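Local coordinates for protein AlyQ (Persicobacter sp. CCB-QB2, PDB 7D2A) that binds alginate-derived uronic acids, including a 4,5-unsaturated sugar, through a family 32 carbohydrate-binding module, at residues Ala60-Gly65 with Ser70-Ser75. Residues are numbered along the deposited sequence; the frame is centred on the assembly and turned at random.
With MAW (4-deoxy-alpha-L-erythro-hex-4-enopyranuronic acid), chain B.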
loop_
_atom_site.group_PDB
_atom_site.type_symbol
_atom_site.label_atom_id
_atom_site.label_comp_id
_atom_site.label_asym_id
_atom_site.label_seq_id
_atom_site.Cartn_x
_atom_site.Cartn_y
_atom_site.Cartn_z
ATOM N N ALA A 60 -6.038 -0.291 -0.590
ATOM C CA ALA A 60 -5.321 -1.453 -0.012
ATOM C C ALA A 60 -6.313 -2.360 0.687
ATOM O O ALA A 60 -7.231 -1.881 1.387
ATOM C CB ALA A 60 -4.209 -1.044 0.924
ATOM N N ALA A 61 -6.129 -3.642 0.457
ATOM C CA ALA A 61 -6.805 -4.723 1.201
ATOM C C ALA A 61 -5.821 -5.272 2.208
ATOM O O ALA A 61 -4.684 -5.623 1.854
ATOM C CB ALA A 61 -7.317 -5.786 0.254
ATOM N N TRP A 62 -6.274 -5.390 3.442
ATOM C CA TRP A 62 -5.433 -5.775 4.588
ATOM C C TRP A 62 -5.642 -7.232 4.986
ATOM O O TRP A 62 -6.772 -7.727 4.974
ATOM C CB TRP A 62 -5.733 -4.851 5.748
ATOM C CG TRP A 62 -5.351 -3.441 5.449
ATOM C CD1 TRP A 62 -6.180 -2.484 4.948
ATOM C CD2 TRP A 62 -4.075 -2.832 5.651
ATOM N NE1 TRP A 62 -5.480 -1.328 4.741
ATOM C CE2 TRP A 62 -4.189 -1.493 5.189
ATOM C CE3 TRP A 62 -2.846 -3.297 6.139
ATOM C CZ2 TRP A 62 -3.092 -0.621 5.241
ATOM C CZ3 TRP A 62 -1.773 -2.444 6.162
ATOM C CH2 TRP A 62 -1.898 -1.125 5.703
ATOM N N TYR A 63 -4.539 -7.891 5.301
ATOM C CA TYR A 63 -4.606 -9.283 5.820
ATOM C C TYR A 63 -5.342 -9.247 7.149
ATOM O O TYR A 63 -5.026 -8.385 7.975
ATOM C CB TYR A 63 -3.201 -9.822 6.040
ATOM C CG TYR A 63 -3.114 -11.221 6.589
ATOM C CD1 TYR A 63 -3.599 -12.302 5.873
ATOM C CD2 TYR A 63 -2.502 -11.438 7.807
ATOM C CE1 TYR A 63 -3.455 -13.588 6.352
ATOM C CE2 TYR A 63 -2.340 -12.728 8.285
ATOM C CZ TYR A 63 -2.834 -13.789 7.566
ATOM O OH TYR A 63 -2.680 -15.043 8.106
ATOM N N ASN A 64 -6.315 -10.132 7.345
ATOM C CA ASN A 64 -7.130 -10.129 8.582
ATOM C C ASN A 64 -7.776 -8.750 8.742
ATOM O O ASN A 64 -7.928 -8.232 9.875
ATOM C CB ASN A 64 -6.314 -10.540 9.803
ATOM C CG ASN A 64 -5.975 -12.011 9.824
ATOM O OD1 ASN A 64 -6.582 -12.792 9.105
ATOM N ND2 ASN A 64 -5.007 -12.375 10.638
ATOM N N GLY A 65 -8.144 -8.130 7.624
ATOM C CA GLY A 65 -8.574 -6.738 7.627
ATOM C C GLY A 65 -9.897 -6.555 8.319
ATOM O O GLY A 65 -10.213 -5.391 8.689
ATOM N N SER A 70 -4.654 -1.523 11.208
ATOM C CA SER A 70 -3.238 -1.425 10.865
ATOM C C SER A 70 -2.916 0.040 10.563
ATOM O O SER A 70 -3.617 0.663 9.769
ATOM C CB SER A 70 -2.901 -2.406 9.709
ATOM O OG SER A 70 -1.613 -3.013 9.858
ATOM N N GLY A 71 -1.886 0.577 11.202
ATOM C CA GLY A 71 -1.463 1.962 10.976
ATOM C C GLY A 71 -0.521 2.080 9.798
ATOM O O GLY A 71 0.248 1.169 9.508
ATOM N N PHE A 72 -0.679 3.143 9.018
ATOM C CA PHE A 72 0.112 3.304 7.783
ATOM C C PHE A 72 0.142 4.763 7.342
ATOM O O PHE A 72 -0.582 5.600 7.838
ATOM C CB PHE A 72 -0.464 2.427 6.661
ATOM C CG PHE A 72 -1.773 2.929 6.139
ATOM C CD1 PHE A 72 -2.969 2.622 6.772
ATOM C CD2 PHE A 72 -1.814 3.741 5.014
ATOM C CE1 PHE A 72 -4.183 3.106 6.299
ATOM C CE2 PHE A 72 -3.014 4.259 4.571
ATOM C CZ PHE A 72 -4.191 3.970 5.221
ATOM N N SER A 73 1.033 5.045 6.423
ATOM C CA SER A 73 1.101 6.323 5.720
ATOM C C SER A 73 1.417 6.001 4.267
ATOM O O SER A 73 2.026 4.947 3.966
ATOM C CB SER A 73 2.025 7.282 6.371
ATOM O OG SER A 73 3.329 6.837 6.294
ATOM N N ILE A 74 1.016 6.903 3.392
ATOM C CA ILE A 74 1.283 6.811 1.945
ATOM C C ILE A 74 2.164 7.992 1.565
ATOM O O ILE A 74 1.781 9.153 1.893
ATOM C CB ILE A 74 -0.036 6.785 1.156
ATOM C CG1 ILE A 74 -0.988 5.683 1.652
ATOM C CG2 ILE A 74 0.230 6.699 -0.341
ATOM C CD1 ILE A 74 -2.350 5.710 1.009
ATOM N N SER A 75 3.205 7.721 0.838
ATOM C CA SER A 75 4.099 8.773 0.301
ATOM C C SER A 75 4.277 8.545 -1.177
ATOM O O SER A 75 4.163 7.405 -1.672
ATOM C CB SER A 75 5.406 8.849 1.044
ATOM O OG SER A 75 6.177 7.643 0.981
HETATM C C1 MAW B . 2.902 -13.804 11.247
HETATM C C2 MAW B . 3.194 -14.444 9.949
HETATM O O2 MAW B . 2.148 -15.350 9.493
HETATM C C3 MAW B . 3.395 -13.287 8.932
HETATM O O3 MAW B . 3.365 -13.764 7.600
HETATM C C4 MAW B . 2.300 -12.231 9.152
HETATM C C5 MAW B . 1.468 -12.250 10.165
HETATM O O5 MAW B . 1.571 -13.263 11.202
HETATM C C6 MAW B . 0.440 -11.279 10.402
HETATM O O6A MAW B . -0.249 -11.403 11.464
HETATM O O6B MAW B . 0.256 -10.285 9.602
#
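At the start of strand 70-77, Ser-70 lays its CB over one face of the Trp-62 indole, 4.0 Å from the centroid of the six-membered ring. The approach is 28° off the ring normal, a CH-pi contact displaced toward the rim carbons CE3 and CZ3. A small residue suits this place, since its methylene can settle close on the flat indole; Ser-70 OG also lies 3.7 Å from Trp-62 CZ3 and makes a weak hydrogen bond to Gly-117 O on strand 110-118. Two residues on, Phe-72 brings the chain back to the tryptophan. With chi1 at 71° its ring is flanked by both main-chain neighbours of CA, a rotation that sets the phenyl against the CZ2-CH2 side of the benzo ring, where Phe-72 CD1 comes 3.6 Å from Trp-62 CZ2. The two ring planes meet at 41° with centroids 5.4 Å apart, an oblique pairing. A flat, apolar phenyl suits this buried place, where it meets both the indole and Tyr-101. Tyr-101 OH also bonds to Trp-62 NE1, so the one polar atom of the indole is satisfied although the residue is buried.

Trp-62, wide enough to take both Ser-70 and Phe-72, ends the strand 52-62, which belongs to the other sheet of this F5/8 type C beta-sandwich; the contact therefore joins the two sheets through side chains, with no hydrogen bond passing between the segments. Trp-62 is also the first residue of a type II turn that runs to Gly-65 and carries Tyr-63 into the glycan pocket. There Tyr-63 CD2 lies 3.5 Å from O6B of the unsaturated uronic acid, and Arg-35 makes a cation-pi contact with the ring. Apolar and CH-pi packing against a broad indole, pinned by its single N-H, is consistent with a firm base for the turn that presents Tyr-63 to the sugar.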